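Side-chain contacts in zinc-finger (Saccharomonospora viridis, PDB 3RMQ), which is of unknown function but binds a zinc ion through a three-cysteine, one-histidine site, consistent with a zinc-finger protein: residues Q5-Q10 against A67-W72; T33-E38 against T63-K68; R75-L80 against V106-A111; L90-A95 against C100-V105. The protein carries 1 engineered substitution. One frame throughout, in Å; residues are numbered along the deposited sequence. Where two conformers were deposited one is given.

From the N terminus, contact 1 closes the longest loop: it brings strand 7-12 back to the end of helix 60-69, enclosing all four zinc ligands. Contact 2 opens later, at the turn between strands 32-33 and 39-40, and ends on the same helix, sharing Ala67 and Lys68 with contact 1. Contact 3 then joins helix 74-81 to helix 102-109, and contact 4 is nested within its loop, pairing helix 88-97 with the start of helix 102-109. Among the touches between the two halves, Ile64 packs on Ile77 of contact 3 and Leu94 of contact 4. Contacts 1 and 2 thus tie the zinc-binding part together, and contacts 3 and 4 the helices that follow.

Contact 1. Residues Q5-Q10 against A67-W72; sequences QRYLWQ and AKALGW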
# COMPACT_ATOMS: atom_id res chain seq x y z
N GLN A 5 -1.02 4.03 16.94
CA GLN A 5 -0.49 4.75 15.78
C GLN A 5 -1.61 4.92 14.77
O GLN A 5 -2.50 4.09 14.70
CB GLN A 5 0.68 3.97 15.15
CG GLN A 5 1.87 3.87 16.14
CD GLN A 5 3.10 3.22 15.52
OE1 GLN A 5 3.07 2.82 14.36
NE2 GLN A 5 4.18 3.08 16.31
N ARG A 6 -1.52 5.97 13.94
CA ARG A 6 -2.60 6.26 13.00
C ARG A 6 -2.64 5.20 11.91
O ARG A 6 -3.73 4.84 11.44
CB ARG A 6 -2.38 7.62 12.35
CG ARG A 6 -3.41 7.94 11.24
CD ARG A 6 -4.85 8.11 11.82
NE ARG A 6 -5.78 8.36 10.72
CZ ARG A 6 -5.91 9.53 10.08
NH1 ARG A 6 -5.22 10.62 10.47
NH2 ARG A 6 -6.76 9.62 9.07
N TYR A 7 -1.46 4.72 11.48
CA TYR A 7 -1.42 3.75 10.38
C TYR A 7 -0.62 2.52 10.81
O TYR A 7 0.46 2.64 11.38
CB TYR A 7 -0.69 4.33 9.16
CG TYR A 7 -1.38 5.56 8.61
CD1 TYR A 7 -2.59 5.44 7.92
CD2 TYR A 7 -0.88 6.84 8.86
CE1 TYR A 7 -3.23 6.56 7.42
CE2 TYR A 7 -1.53 7.96 8.37
CZ TYR A 7 -2.71 7.81 7.67
OH TYR A 7 -3.39 8.90 7.18
N LEU A 8 -1.11 1.35 10.43
CA LEU A 8 -0.40 0.10 10.77
C LEU A 8 -0.42 -0.81 9.55
O LEU A 8 -1.26 -0.63 8.64
CB LEU A 8 -1.08 -0.63 11.94
CG LEU A 8 -0.96 0.04 13.34
CD1 LEU A 8 -1.78 -0.72 14.31
CD2 LEU A 8 0.56 0.07 13.80
N TRP A 9 0.47 -1.79 9.53
CA TRP A 9 0.55 -2.75 8.45
C TRP A 9 -0.31 -3.97 8.76
O TRP A 9 -0.46 -4.34 9.94
CB TRP A 9 2.04 -3.20 8.25
CG TRP A 9 2.89 -2.06 7.77
CD1 TRP A 9 3.51 -1.09 8.54
CD2 TRP A 9 3.21 -1.75 6.40
NE1 TRP A 9 4.19 -0.20 7.70
CE2 TRP A 9 4.04 -0.60 6.40
CE3 TRP A 9 2.87 -2.35 5.16
CZ2 TRP A 9 4.53 -0.01 5.20
CZ3 TRP A 9 3.39 -1.76 3.95
CH2 TRP A 9 4.19 -0.61 4.00
N GLN A 10 -0.85 -4.60 7.70
CA GLN A 10 -1.55 -5.87 7.85
C GLN A 10 -1.48 -6.66 6.55
O GLN A 10 -1.84 -6.13 5.49
CB GLN A 10 -3.03 -5.62 8.23
CG GLN A 10 -3.92 -6.89 8.22
CD GLN A 10 -3.45 -7.92 9.24
OE1 GLN A 10 -3.29 -7.59 10.41
NE2 GLN A 10 -3.19 -9.16 8.78
N ALA A 67 3.72 7.03 2.86
CA ALA A 67 4.73 8.11 2.81
C ALA A 67 4.08 9.47 2.54
O ALA A 67 4.41 10.47 3.15
CB ALA A 67 5.78 7.82 1.73
N LYS A 68 3.17 9.50 1.58
CA LYS A 68 2.53 10.77 1.23
C LYS A 68 1.73 11.31 2.44
O LYS A 68 1.83 12.52 2.77
CB LYS A 68 1.62 10.58 0.02
CG LYS A 68 0.93 11.87 -0.45
CD LYS A 68 1.89 12.83 -1.11
CE LYS A 68 1.13 14.11 -1.51
NZ LYS A 68 1.98 15.09 -2.22
N ALA A 69 0.95 10.41 3.08
CA ALA A 69 0.10 10.77 4.21
C ALA A 69 0.96 11.31 5.32
O ALA A 69 0.51 12.15 6.09
CB ALA A 69 -0.67 9.55 4.74
N LEU A 70 2.19 10.81 5.42
CA LEU A 70 3.08 11.22 6.50
C LEU A 70 3.83 12.50 6.16
O LEU A 70 4.59 13.02 6.98
CB LEU A 70 4.08 10.11 6.83
CG LEU A 70 3.43 8.87 7.47
CD1 LEU A 70 4.47 7.83 7.77
CD2 LEU A 70 2.72 9.23 8.77
N GLY A 71 3.62 13.02 4.95
CA GLY A 71 4.09 14.34 4.59
C GLY A 71 5.43 14.39 3.85
O GLY A 71 6.03 15.47 3.74
N TRP A 72 5.89 13.26 3.32
CA TRP A 72 7.17 13.29 2.59
C TRP A 72 7.09 14.13 1.33
O TRP A 72 6.05 14.15 0.67
CB TRP A 72 7.60 11.91 2.13
CG TRP A 72 8.00 11.05 3.21
CD1 TRP A 72 7.75 11.22 4.54
CD2 TRP A 72 8.74 9.85 3.08
NE1 TRP A 72 8.29 10.18 5.25
CE2 TRP A 72 8.91 9.33 4.38
CE3 TRP A 72 9.27 9.16 1.99
CZ2 TRP A 72 9.61 8.15 4.62
CZ3 TRP A 72 9.94 7.98 2.22
CH2 TRP A 72 10.11 7.49 3.54
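Tyr7 carries the whole contact from the strand side, reaching the last turn of helix 60-69 through van der Waals touches, with no hydrogen bond between the segments. Its OH lies 3.7 Å from Ala69 CB, with ring atom CZ just behind, while Tyr7 CD2 lies 4.3 Å from Leu70 CD2. Both methyls come obliquely to the ring. With CG placed opposite the carbonyl carbon (chi1 -61°), the ring stretches from the strand toward the helix, and Leu66 on the same helix also packs against it.

Within segment 5-10, Arg6 folds over the tyrosine: its CG sits 3.4 Å above one ring face, toward the rim, and Tyr7 OH lies over the centre of the guanidinium. That guanidinium has a charged partner as well, Arg6 NE forming a salt bridge with Asp20.

Backbone hydrogen bonds shape the helix end. Gly71 N bonds Lys68 O at 2.9 Å and Trp72 N bonds Ala67 O at 3.2 Å, a Schellman motif that turns the chain and lays one face of the Trp72 ring over Ala67 CB. The result is a surface junction between a beta hairpin, strands 7-12 and 15-20, and the C-terminal end of a zinc-finger helix.

Contact 2. Residues T33-E38 against T63-K68; sequences TALCGE and TIALAK. With ZN (zinc ion), chain B.
Leu35 reaches from a type I beta turn, Ala34 to Gly37, to the side of helix 60-69, whose Ala65 and Leu66 receive it. This is the turn of a zinc finger: the residue after Leu35 is the metal ligand Cys36.

The close packing is confined to one leucine. Leu35 CB faces Ala65 CB at 4.1 Å, and the short alanine, buried in the helix side, lets the turn come near. Farther out, Leu35 CD1 settles against the helix backbone, 3.8 Å from Leu66 N, with Leu66 CB at 4.2 Å. A chi1 of -66° sets Leu35 CG opposite its own carbonyl carbon and carries the branch toward the helix. Tyr7 and Val18 pack on Leu35 as well, so the side chain is wedged between helix and hairpin.

The far side of the turn is looser. Gly37 is exposed, with positive phi, and Glu38 was modelled in two conformers. Backbone bonds nevertheless hold the turn closed, from Gly37 N to Ala34 O at 2.9 Å and from Ala34 N to Glu38 O at 3.0 Å.

His17, Cys59 and Cys62 complete the zinc site. Cys36 SG, which also accepts a weak hydrogen bond from Glu38 N, binds the zinc ion at 2.4 Å.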
# COMPACT_ATOMS: atom_id res chain seq x y z
N THR A 33 -10.57 -2.09 4.41
CA THR A 33 -10.13 -1.45 3.19
C THR A 33 -8.80 -0.78 3.51
O THR A 33 -8.69 0.01 4.45
CB THR A 33 -11.15 -0.40 2.72
OG1 THR A 33 -12.40 -1.06 2.45
CG2 THR A 33 -10.65 0.26 1.45
N ALA A 34 -7.81 -1.12 2.71
CA ALA A 34 -6.46 -0.58 2.88
C ALA A 34 -6.34 0.86 2.31
O ALA A 34 -7.24 1.37 1.61
CB ALA A 34 -5.50 -1.48 2.15
N LEU A 35 -5.20 1.51 2.56
CA LEU A 35 -5.01 2.88 2.02
C LEU A 35 -5.09 2.86 0.49
O LEU A 35 -5.46 3.85 -0.16
CB LEU A 35 -3.64 3.47 2.41
CG LEU A 35 -3.38 3.73 3.86
CD1 LEU A 35 -2.04 4.51 3.97
CD2 LEU A 35 -4.57 4.47 4.48
N CYS A 36 -4.78 1.73 -0.12
CA CYS A 36 -4.76 1.69 -1.60
C CYS A 36 -6.15 1.53 -2.15
O CYS A 36 -6.37 1.56 -3.39
CB CYS A 36 -3.89 0.51 -2.10
SG CYS A 36 -4.50 -1.10 -1.57
N GLY A 37 -7.12 1.32 -1.26
CA GLY A 37 -8.50 1.21 -1.72
C GLY A 37 -9.03 -0.20 -1.91
O GLY A 37 -10.22 -0.39 -2.09
N GLU A 38 -8.15 -1.20 -1.86
CA GLU A 38 -8.58 -2.60 -1.97
C GLU A 38 -9.23 -3.07 -0.66
O GLU A 38 -8.68 -2.84 0.42
CB GLU A 38 -7.38 -3.50 -2.28
CG GLU A 38 -6.82 -3.34 -3.70
CD GLU A 38 -7.77 -3.88 -4.76
OE1 GLU A 38 -7.84 -5.11 -4.93
OE2 GLU A 38 -8.44 -3.06 -5.42
N THR A 63 2.30 1.58 0.40
CA THR A 63 3.60 2.08 0.91
C THR A 63 3.79 3.56 0.51
O THR A 63 4.16 4.39 1.33
CB THR A 63 4.80 1.24 0.36
OG1 THR A 63 4.66 -0.15 0.74
CG2 THR A 63 6.18 1.78 0.92
N ILE A 64 3.51 3.87 -0.76
CA ILE A 64 3.64 5.23 -1.28
C ILE A 64 2.53 6.11 -0.65
O ILE A 64 2.80 7.25 -0.27
CB ILE A 64 3.51 5.27 -2.82
CG1 ILE A 64 4.68 4.53 -3.49
CG2 ILE A 64 3.39 6.72 -3.35
CD1 ILE A 64 5.99 4.87 -2.94
N ALA A 65 1.30 5.60 -0.57
CA ALA A 65 0.20 6.36 0.07
C ALA A 65 0.55 6.75 1.51
O ALA A 65 0.32 7.88 1.94
CB ALA A 65 -1.08 5.60 0.02
N LEU A 66 1.14 5.81 2.26
CA LEU A 66 1.58 6.07 3.64
C LEU A 66 2.67 7.16 3.69
O LEU A 66 2.57 8.15 4.46
CB LEU A 66 2.11 4.77 4.27
CG LEU A 66 2.62 4.91 5.71
CD1 LEU A 66 1.55 5.55 6.64
CD2 LEU A 66 3.06 3.53 6.28
N ALA A 67 3.72 7.03 2.86
CA ALA A 67 4.73 8.11 2.81
C ALA A 67 4.08 9.47 2.54
O ALA A 67 4.41 10.47 3.15
CB ALA A 67 5.78 7.82 1.73
N LYS A 68 3.17 9.50 1.58
CA LYS A 68 2.53 10.77 1.23
C LYS A 68 1.73 11.31 2.44
O LYS A 68 1.83 12.52 2.77
CB LYS A 68 1.62 10.58 0.02
CG LYS A 68 0.93 11.87 -0.45
CD LYS A 68 1.89 12.83 -1.11
CE LYS A 68 1.13 14.11 -1.51
NZ LYS A 68 1.98 15.09 -2.22
ZN ZN B . -2.56 -1.83 -0.41

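Contact 3. Residues R75-L80 against V106-A111; sequences REISDL and VELTGA
Ser78 turns its hydroxyl opposite to its backbone N (chi1 -175°), which points OG across to the carbonyl of Leu108 in the last turn of helix 102-109. Ile77 likewise sets its CG2 branch opposite to the backbone N, and the extended Leu108 side chain brings CD2 back toward it.

The polar link is a single hydrogen bond, from Ser78 OG to Leu108 O at 3.0 Å. It approaches with a C=O...O angle of 126° and a tilt of 17° from the carbonyl plane. Ser78 CA adds a CA-H...O contact to the same oxygen at 3.5 Å, so the carbonyl is approached by both the hydroxyl and the backbone carbon. The small serine permits this closeness: the CA atoms of Ser78 and Leu108 are only 4.8 Å apart. Beside the polar link, Ile77 CG2 meets Leu108 CD2 at 4.1 Å, the two side chains crossing at a slant.

Just beyond, the helix ends at Gly110, with positive phi. Thr109 OG1 donates to Val106 O at 2.6 Å and accepts from Ala111 N at 3.1 Å, the latter bond forming an ST turn.

Around the contact, Ile77 also packs on Ile64 of helix 60-69, Leu108 reaches Ala81 farther along helix 74-81, and Thr109 touches Leu94 of helix 88-97. Helix 102-109 thus packs against both helix 74-81 and helix 88-97.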
# COMPACT_ATOMS: atom_id res chain seq x y z
N ARG A 75 10.23 14.05 -3.94
CA ARG A 75 11.49 13.42 -4.33
C ARG A 75 11.82 12.21 -3.46
O ARG A 75 12.33 11.22 -3.97
CB ARG A 75 12.66 14.40 -4.36
CG ARG A 75 12.60 15.47 -3.31
CD ARG A 75 12.14 16.76 -3.95
NE ARG A 75 10.93 17.30 -3.33
CZ ARG A 75 9.78 17.52 -3.97
NH1 ARG A 75 9.66 17.25 -5.26
NH2 ARG A 75 8.75 18.02 -3.31
N GLU A 76 11.54 12.26 -2.16
CA GLU A 76 11.80 11.10 -1.30
C GLU A 76 10.80 9.98 -1.50
O GLU A 76 11.12 8.82 -1.28
CB GLU A 76 11.74 11.49 0.17
CG GLU A 76 12.72 12.54 0.55
CD GLU A 76 12.66 12.82 2.02
OE1 GLU A 76 11.64 12.45 2.66
OE2 GLU A 76 13.62 13.41 2.54
N ILE A 77 9.56 10.33 -1.82
CA ILE A 77 8.58 9.31 -2.16
C ILE A 77 9.05 8.60 -3.45
O ILE A 77 8.94 7.39 -3.59
CB ILE A 77 7.16 9.91 -2.32
CG1 ILE A 77 6.69 10.53 -1.01
CG2 ILE A 77 6.18 8.84 -2.72
CD1 ILE A 77 5.33 11.24 -1.11
N SER A 78 9.63 9.36 -4.37
CA SER A 78 10.05 8.79 -5.63
C SER A 78 11.13 7.74 -5.40
O SER A 78 11.05 6.65 -5.96
CB SER A 78 10.54 9.87 -6.57
OG SER A 78 10.83 9.29 -7.80
N ASP A 79 12.12 8.06 -4.55
CA ASP A 79 13.19 7.10 -4.20
C ASP A 79 12.64 5.80 -3.64
O ASP A 79 13.12 4.73 -3.95
CB ASP A 79 14.13 7.71 -3.16
CG ASP A 79 15.04 8.76 -3.75
OD1 ASP A 79 15.14 8.81 -5.00
OD2 ASP A 79 15.64 9.53 -2.96
N LEU A 80 11.62 5.93 -2.80
CA LEU A 80 10.94 4.80 -2.19
C LEU A 80 10.30 3.89 -3.27
O LEU A 80 10.42 2.66 -3.24
CB LEU A 80 9.85 5.38 -1.28
CG LEU A 80 8.98 4.45 -0.47
CD1 LEU A 80 9.89 3.60 0.44
CD2 LEU A 80 7.94 5.27 0.36
N VAL A 106 3.20 8.44 -12.83
CA VAL A 106 4.06 7.51 -13.53
C VAL A 106 5.54 7.86 -13.32
O VAL A 106 6.35 6.99 -13.04
CB VAL A 106 3.71 7.41 -15.01
CG1 VAL A 106 4.68 6.48 -15.73
CG2 VAL A 106 2.28 6.89 -15.18
N GLU A 107 5.89 9.14 -13.43
CA GLU A 107 7.27 9.58 -13.20
C GLU A 107 7.73 9.26 -11.78
O GLU A 107 8.85 8.77 -11.57
CB GLU A 107 7.40 11.07 -13.53
CG GLU A 107 7.27 11.27 -15.04
CD GLU A 107 7.31 12.73 -15.49
OE1 GLU A 107 7.53 13.62 -14.64
OE2 GLU A 107 7.12 12.96 -16.71
N LEU A 108 6.85 9.49 -10.81
CA LEU A 108 7.13 9.20 -9.41
C LEU A 108 7.55 7.73 -9.21
O LEU A 108 8.53 7.43 -8.52
CB LEU A 108 5.87 9.52 -8.58
CG LEU A 108 5.84 9.33 -7.07
CD1 LEU A 108 4.71 10.15 -6.47
CD2 LEU A 108 5.67 7.86 -6.71
N THR A 109 6.83 6.80 -9.84
CA THR A 109 7.07 5.39 -9.61
C THR A 109 8.41 4.97 -10.18
O THR A 109 8.96 3.96 -9.76
CB THR A 109 6.00 4.50 -10.27
OG1 THR A 109 5.98 4.76 -11.68
CG2 THR A 109 4.61 4.75 -9.65
N GLY A 110 8.93 5.71 -11.16
CA GLY A 110 10.13 5.26 -11.86
C GLY A 110 9.84 3.98 -12.63
O GLY A 110 10.76 3.22 -12.95
N ALA A 111 8.57 3.72 -12.92
CA ALA A 111 8.16 2.40 -13.44
C ALA A 111 8.44 2.17 -14.93
O ALA A 111 8.48 1.01 -15.38
CB ALA A 111 6.67 2.21 -13.20

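Contact 4. Residues L90-A95 against C100-V105; sequences LITRLA and CSFGEV
Phe102 and Val105, in the first turn of helix 102-109, pack on Ile91, Thr92, Leu94 and Ala95 of helix 88-97. The motif is a helix-loop-helix pair in which a short connection lets the first turn of helix 102-109 fold back on the side of helix 88-97.

Phe102 can be followed outward. CB makes no close contact with helix 88-97, but CG is carried opposite to the backbone N (chi1 -180°), and the ring is thereby swung back along that helix. CD1 comes first, meeting Ala95 CB at 3.7 Å, with the methyl at the ring edge and near its plane. Next, CE1 meets Thr92 CG2 at 3.9 Å. At the far end CZ reaches Ile91 CG2, also at 3.9 Å, the isoleucine crossing the ring's long direction at about a right angle. Thr92 meets the ring with its methyl, while OG1 hydrogen-bonds to Pro88 O.

Val105, three residues on and buried, divides its branches. CG1 touches Leu94 CD2 at 3.8 Å, and CG2 rests on the backbone at Ala95 CA, 3.9 Å away. Leu94 continues inward to Ile64 of helix 60-69, connecting the pair to the zinc-finger helix, while Ile91 also packs on Val106.

The helix start is closed by a capping box, although the Glu104 side chain is poorly ordered. Ser101 OG accepts from Glu104 N at 3.2 Å, and Ser101 N returns a bond to Glu104 OE1 at 3.0 Å, meeting the carboxylate on its anti side, 15° out of plane.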
# COMPACT_ATOMS: atom_id res chain seq x y z
N LEU A 90 -1.53 -1.46 -10.64
CA LEU A 90 -1.02 -0.73 -9.45
C LEU A 90 -0.86 0.74 -9.70
O LEU A 90 -1.18 1.54 -8.85
CB LEU A 90 0.33 -1.28 -9.01
CG LEU A 90 0.17 -2.70 -8.45
CD1 LEU A 90 1.51 -3.37 -8.33
CD2 LEU A 90 -0.47 -2.55 -7.07
N ILE A 91 -0.34 1.11 -10.86
CA ILE A 91 -0.11 2.51 -11.19
C ILE A 91 -1.44 3.23 -11.26
O ILE A 91 -1.58 4.33 -10.73
CB ILE A 91 0.67 2.68 -12.53
CG1 ILE A 91 2.04 1.98 -12.41
CG2 ILE A 91 0.83 4.16 -12.88
CD1 ILE A 91 2.81 1.86 -13.78
N THR A 92 -2.43 2.64 -11.90
CA THR A 92 -3.68 3.37 -12.03
C THR A 92 -4.38 3.40 -10.66
O THR A 92 -5.06 4.38 -10.33
CB THR A 92 -4.57 2.83 -13.17
OG1 THR A 92 -4.94 1.48 -12.88
CG2 THR A 92 -3.81 2.89 -14.50
N ARG A 93 -4.17 2.38 -9.84
CA ARG A 93 -4.68 2.42 -8.47
C ARG A 93 -4.00 3.55 -7.64
O ARG A 93 -4.66 4.27 -6.89
CB ARG A 93 -4.49 1.04 -7.80
CG ARG A 93 -5.08 0.94 -6.41
CD ARG A 93 -4.97 -0.56 -5.88
NE ARG A 93 -5.65 -1.49 -6.79
CZ ARG A 93 -5.18 -2.68 -7.17
NH1 ARG A 93 -4.03 -3.14 -6.72
NH2 ARG A 93 -5.89 -3.44 -8.02
N LEU A 94 -2.67 3.72 -7.78
CA LEU A 94 -1.98 4.81 -7.06
C LEU A 94 -2.49 6.18 -7.54
O LEU A 94 -2.58 7.12 -6.75
CB LEU A 94 -0.47 4.77 -7.28
CG LEU A 94 0.38 5.83 -6.56
CD1 LEU A 94 0.20 5.72 -5.07
CD2 LEU A 94 1.85 5.65 -6.92
N ALA A 95 -2.76 6.31 -8.84
CA ALA A 95 -3.25 7.59 -9.37
C ALA A 95 -4.62 7.97 -8.79
O ALA A 95 -4.99 9.15 -8.79
CB ALA A 95 -3.32 7.57 -10.90
N CYS A 100 -1.92 14.47 -7.88
CA CYS A 100 -1.17 15.01 -9.01
C CYS A 100 -1.64 14.37 -10.36
O CYS A 100 -2.55 13.55 -10.37
CB CYS A 100 0.33 14.83 -8.79
SG CYS A 100 0.82 13.14 -8.40
N SER A 101 -1.05 14.78 -11.48
CA SER A 101 -1.50 14.28 -12.79
C SER A 101 -1.04 12.83 -12.98
O SER A 101 -0.14 12.37 -12.28
CB SER A 101 -0.96 15.13 -13.93
OG SER A 101 0.43 14.99 -14.05
N PHE A 102 -1.66 12.11 -13.90
CA PHE A 102 -1.30 10.72 -14.08
C PHE A 102 0.16 10.62 -14.49
O PHE A 102 0.88 9.73 -14.04
CB PHE A 102 -2.18 10.05 -15.13
CG PHE A 102 -1.85 8.63 -15.35
CD1 PHE A 102 -2.29 7.66 -14.44
CD2 PHE A 102 -1.10 8.24 -16.44
CE1 PHE A 102 -1.99 6.30 -14.63
CE2 PHE A 102 -0.78 6.91 -16.66
CZ PHE A 102 -1.22 5.91 -15.74
N GLY A 103 0.61 11.54 -15.32
CA GLY A 103 2.00 11.55 -15.75
C GLY A 103 2.94 11.76 -14.58
O GLY A 103 4.04 11.21 -14.55
N GLU A 104 2.51 12.57 -13.62
CA GLU A 104 3.32 12.81 -12.44
C GLU A 104 3.38 11.54 -11.61
O GLU A 104 4.45 11.21 -11.07
CB GLU A 104 2.78 14.00 -11.64
CG GLU A 104 3.01 15.32 -12.37
CD GLU A 104 2.52 16.53 -11.59
OE1 GLU A 104 1.40 16.48 -11.04
OE2 GLU A 104 3.26 17.54 -11.53
N VAL A 105 2.28 10.80 -11.54
CA VAL A 105 2.31 9.52 -10.83
C VAL A 105 3.28 8.55 -11.51
O VAL A 105 4.10 7.91 -10.85
CB VAL A 105 0.91 8.87 -10.72
CG1 VAL A 105 1.02 7.43 -10.23
CG2 VAL A 105 0.04 9.70 -9.80